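Local coordinates for outer envelope protein 64, mitochondrial (Arabidopsis thaliana, PDB 6HPG) that probably acts as a chaperone receptor at the mitochondrial outer membrane, mediating Hsp90-dependent targeting of proteins for import, here represented by its TPR domain, at residues A[85-98]-A[109-121]. Sequence-based numbering, arbitrary orientation.
Sequences ESLVRYKEAAADFR and TAKVAEKRLRKHI
Leu117 wedges as a knob among Glu85, Ala93, Ala94 and Phe97, between helix 74-86 and helix 90-103. Its CB points toward segment 85-98, and CG, anti to the carbonyl carbon (chi1 -73°), carries the fork into the hole. Leu117 CG lies 4.2 Å from Glu85 OE1; beyond it the branches part. Leu117 CD1 packs on Phe97 CD2 at 3.7 Å and also touches the methyl groups of Ala93 and Ala94, whereas Leu117 CD2 meets Tyr90 CD1 at 3.5 Å and the side chain of Glu85. The reciprocal knob is Phe97, set among Thr109, Ala110, Ala113 and Leu117: Ala113 CB stands 3.3 Å from the Phe97 ring centroid, nearly on the normal, a CH-pi contact. Helix 90-103 is the second helix of the third TPR repeat, and helix 108-118 packs against it roughly antiparallel, the axes of 90-98 and 109-118 lying 9.3 Å apart at 150°, consistent with the extra C-terminal helix that commonly caps a TPR array. Near the chain end the Tyr90 and His120 rings form an offset stack with planes 14° apart, although His120 is poorly ordered. The exposed Arg116 grips Glu85 side-on: Arg116 NE donates to Glu85 OE1 (2.7 Å) and NH2 to OE2 (2.9 Å), both bonds almost straight, with carboxylate and guanidinium nearly coplanar. An alanine in place of Glu85 would probably leave the Arg116 guanidinium without this two-point partner, free to turn, and uncover the CD2 branch of Leu117. At the C-terminus, Ile121 CD1 rests against Ala94 CB at 3.9 Å.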
# COMPACT_ATOMS: atom_id res chain seq x y z
N GLU A 85 12.18 -2.77 2.50
CA GLU A 85 12.87 -3.82 3.27
C GLU A 85 13.13 -5.07 2.40
O GLU A 85 14.17 -5.74 2.56
CB GLU A 85 12.07 -4.18 4.49
CG GLU A 85 12.70 -5.26 5.31
CD GLU A 85 11.93 -5.55 6.55
OE1 GLU A 85 12.47 -6.29 7.41
OE2 GLU A 85 10.78 -5.06 6.70
N SER A 86 12.20 -5.36 1.49
CA SER A 86 12.35 -6.43 0.50
C SER A 86 13.47 -6.14 -0.48
O SER A 86 14.18 -7.06 -0.88
CB SER A 86 11.06 -6.64 -0.28
OG SER A 86 10.06 -7.20 0.54
N LEU A 87 13.61 -4.87 -0.87
CA LEU A 87 14.72 -4.45 -1.72
C LEU A 87 15.99 -4.11 -0.93
O LEU A 87 16.85 -3.38 -1.43
CB LEU A 87 14.30 -3.27 -2.61
CG LEU A 87 13.26 -3.60 -3.67
CD1 LEU A 87 12.83 -2.30 -4.34
CD2 LEU A 87 13.79 -4.60 -4.69
N VAL A 88 16.08 -4.62 0.31
CA VAL A 88 17.24 -4.48 1.21
C VAL A 88 17.65 -2.99 1.42
O VAL A 88 18.80 -2.70 1.72
CB VAL A 88 18.38 -5.47 0.77
CG1 VAL A 88 19.67 -5.36 1.59
CG2 VAL A 88 17.87 -6.92 0.85
N ARG A 89 16.70 -2.06 1.30
CA ARG A 89 16.96 -0.64 1.56
C ARG A 89 16.44 -0.30 2.94
O ARG A 89 15.38 0.36 3.10
CB ARG A 89 16.39 0.23 0.44
CG ARG A 89 17.37 0.31 -0.73
CD ARG A 89 16.72 0.44 -2.09
NE ARG A 89 15.95 1.67 -2.21
CZ ARG A 89 14.61 1.77 -2.28
NH1 ARG A 89 14.07 2.98 -2.39
NH2 ARG A 89 13.81 0.69 -2.26
N TYR A 90 17.18 -0.79 3.94
CA TYR A 90 16.72 -0.83 5.32
C TYR A 90 16.56 0.56 5.96
O TYR A 90 15.67 0.75 6.78
CB TYR A 90 17.63 -1.66 6.22
CG TYR A 90 17.84 -3.10 5.80
CD1 TYR A 90 16.77 -3.96 5.65
CD2 TYR A 90 19.13 -3.61 5.55
CE1 TYR A 90 16.96 -5.28 5.26
CE2 TYR A 90 19.33 -4.92 5.18
CZ TYR A 90 18.23 -5.74 5.04
OH TYR A 90 18.39 -7.03 4.65
N LYS A 91 17.40 1.51 5.58
CA LYS A 91 17.38 2.88 6.14
C LYS A 91 16.08 3.54 5.70
O LYS A 91 15.34 4.08 6.52
CB LYS A 91 18.63 3.70 5.69
CG LYS A 91 18.45 5.21 5.39
CD LYS A 91 18.86 6.13 6.54
CE LYS A 91 18.19 7.51 6.49
NZ LYS A 91 16.84 7.57 7.13
N GLU A 92 15.81 3.47 4.40
CA GLU A 92 14.56 4.00 3.83
C GLU A 92 13.28 3.30 4.35
O GLU A 92 12.26 3.95 4.57
CB GLU A 92 14.64 3.93 2.31
CG GLU A 92 15.66 4.88 1.73
CD GLU A 92 16.03 4.51 0.31
OE1 GLU A 92 15.17 4.64 -0.57
OE2 GLU A 92 17.19 4.09 0.09
N ALA A 93 13.36 1.99 4.56
CA ALA A 93 12.24 1.27 5.18
C ALA A 93 11.97 1.86 6.56
O ALA A 93 10.83 2.22 6.86
CB ALA A 93 12.50 -0.23 5.28
N ALA A 94 13.01 1.96 7.39
CA ALA A 94 12.82 2.44 8.77
C ALA A 94 12.18 3.81 8.78
O ALA A 94 11.31 4.07 9.58
CB ALA A 94 14.13 2.45 9.55
N ALA A 95 12.58 4.69 7.89
CA ALA A 95 11.95 5.98 7.82
C ALA A 95 10.43 5.86 7.65
O ALA A 95 9.64 6.58 8.32
CB ALA A 95 12.57 6.80 6.72
N ASP A 96 10.02 4.96 6.75
CA ASP A 96 8.61 4.78 6.46
C ASP A 96 7.92 4.08 7.63
O ASP A 96 6.83 4.50 8.03
CB ASP A 96 8.38 3.95 5.21
CG ASP A 96 8.67 4.68 3.94
OD1 ASP A 96 8.67 5.94 3.86
OD2 ASP A 96 8.86 3.92 2.96
N PHE A 97 8.55 3.05 8.20
CA PHE A 97 7.90 2.39 9.32
C PHE A 97 7.83 3.40 10.52
O PHE A 97 6.90 3.35 11.31
CB PHE A 97 8.58 1.05 9.69
CG PHE A 97 8.26 -0.11 8.74
CD1 PHE A 97 6.95 -0.60 8.62
CD2 PHE A 97 9.28 -0.75 8.02
CE1 PHE A 97 6.68 -1.66 7.74
CE2 PHE A 97 9.00 -1.81 7.15
CZ PHE A 97 7.70 -2.26 7.01
N ARG A 98 8.79 4.33 10.62
CA ARG A 98 8.78 5.32 11.72
C ARG A 98 7.69 6.32 11.52
O ARG A 98 6.99 6.67 12.47
CB ARG A 98 10.14 5.95 11.91
CG ARG A 98 11.07 5.07 12.76
CD ARG A 98 12.50 5.54 12.66
NE ARG A 98 13.42 4.73 13.46
CZ ARG A 98 14.74 4.68 13.30
NH1 ARG A 98 15.35 5.40 12.36
NH2 ARG A 98 15.48 3.92 14.10
N THR A 109 2.30 -3.35 13.00
CA THR A 109 3.11 -3.82 11.91
C THR A 109 4.35 -3.05 11.83
O THR A 109 5.40 -3.62 11.57
CB THR A 109 2.37 -3.73 10.58
OG1 THR A 109 1.46 -4.82 10.53
CG2 THR A 109 3.31 -3.79 9.33
N ALA A 110 4.23 -1.73 11.99
CA ALA A 110 5.41 -0.87 12.09
C ALA A 110 6.32 -1.21 13.29
O ALA A 110 7.53 -1.18 13.14
CB ALA A 110 4.97 0.59 12.13
N LYS A 111 5.77 -1.50 14.46
CA LYS A 111 6.59 -1.86 15.64
C LYS A 111 7.36 -3.17 15.48
O LYS A 111 8.53 -3.23 15.83
CB LYS A 111 5.75 -1.89 16.92
CG LYS A 111 5.31 -0.50 17.33
CD LYS A 111 4.71 -0.42 18.73
CE LYS A 111 3.19 -0.43 18.73
NZ LYS A 111 2.68 0.17 19.98
N VAL A 112 6.71 -4.21 14.95
CA VAL A 112 7.38 -5.47 14.62
C VAL A 112 8.50 -5.19 13.63
O VAL A 112 9.62 -5.64 13.84
CB VAL A 112 6.39 -6.56 14.07
CG1 VAL A 112 7.10 -7.77 13.47
CG2 VAL A 112 5.44 -7.04 15.16
N ALA A 113 8.20 -4.39 12.59
CA ALA A 113 9.20 -4.07 11.57
C ALA A 113 10.42 -3.31 12.11
O ALA A 113 11.52 -3.57 11.67
CB ALA A 113 8.59 -3.25 10.44
N GLU A 114 10.19 -2.35 13.00
CA GLU A 114 11.28 -1.56 13.60
C GLU A 114 12.28 -2.47 14.33
O GLU A 114 13.48 -2.36 14.12
CB GLU A 114 10.73 -0.53 14.59
CG GLU A 114 10.18 0.75 13.95
CD GLU A 114 9.86 1.80 15.00
OE1 GLU A 114 9.50 1.43 16.16
OE2 GLU A 114 10.00 3.01 14.67
N LYS A 115 11.75 -3.37 15.14
CA LYS A 115 12.54 -4.39 15.89
C LYS A 115 13.39 -5.31 14.98
O LYS A 115 14.56 -5.54 15.24
CB LYS A 115 11.56 -5.22 16.71
CG LYS A 115 12.12 -6.24 17.67
CD LYS A 115 11.04 -6.55 18.69
CE LYS A 115 11.03 -7.99 19.14
NZ LYS A 115 12.02 -8.22 20.22
N ARG A 116 12.78 -5.82 13.91
CA ARG A 116 13.49 -6.62 12.91
C ARG A 116 14.54 -5.78 12.17
O ARG A 116 15.68 -6.22 11.95
CB ARG A 116 12.46 -7.25 11.97
CG ARG A 116 12.99 -8.15 10.89
CD ARG A 116 11.86 -8.74 10.03
NE ARG A 116 11.14 -7.67 9.32
CZ ARG A 116 9.90 -7.26 9.59
NH1 ARG A 116 9.15 -7.84 10.53
NH2 ARG A 116 9.40 -6.24 8.90
N LEU A 117 14.18 -4.55 11.81
CA LEU A 117 15.14 -3.69 11.09
C LEU A 117 16.33 -3.21 11.95
O LEU A 117 17.40 -2.94 11.41
CB LEU A 117 14.43 -2.47 10.52
CG LEU A 117 13.54 -2.73 9.32
CD1 LEU A 117 12.76 -1.46 9.01
CD2 LEU A 117 14.38 -3.19 8.14
N ARG A 118 16.12 -3.08 13.27
CA ARG A 118 17.19 -2.66 14.22
C ARG A 118 18.54 -3.37 14.00
O ARG A 118 19.58 -2.72 13.87
CB ARG A 118 16.73 -2.88 15.67
CG ARG A 118 16.49 -1.62 16.46
CD ARG A 118 16.44 -1.91 17.95
NE ARG A 118 17.33 -1.03 18.70
CZ ARG A 118 18.67 -1.13 18.75
NH1 ARG A 118 19.32 -2.09 18.10
NH2 ARG A 118 19.37 -0.25 19.47
N LYS A 119 18.50 -4.70 13.92
CA LYS A 119 19.68 -5.55 13.64
C LYS A 119 20.24 -5.52 12.20
O LYS A 119 21.14 -6.30 11.88
CB LYS A 119 19.39 -7.01 14.08
CG LYS A 119 19.43 -7.19 15.59
CD LYS A 119 18.52 -8.30 16.09
CE LYS A 119 17.08 -7.83 16.24
NZ LYS A 119 16.15 -8.97 16.43
N HIS A 120 19.70 -4.66 11.32
CA HIS A 120 20.31 -4.33 10.02
C HIS A 120 20.67 -2.85 9.85
O HIS A 120 21.29 -2.51 8.84
CB HIS A 120 19.36 -4.67 8.88
CG HIS A 120 18.88 -6.08 8.86
ND1 HIS A 120 19.67 -7.12 8.43
CD2 HIS A 120 17.67 -6.62 9.14
CE1 HIS A 120 18.98 -8.25 8.49
NE2 HIS A 120 17.76 -7.96 8.92
N ILE A 121 20.22 -1.99 10.77
CA ILE A 121 20.51 -0.54 10.74
C ILE A 121 21.23 -0.09 12.01
O ILE A 121 21.36 1.11 12.26
CB ILE A 121 19.24 0.33 10.53
CG1 ILE A 121 18.29 0.29 11.74
CG2 ILE A 121 18.53 -0.06 9.24
CD1 ILE A 121 17.16 1.32 11.69
OXT ILE A 121 21.69 -0.90 12.83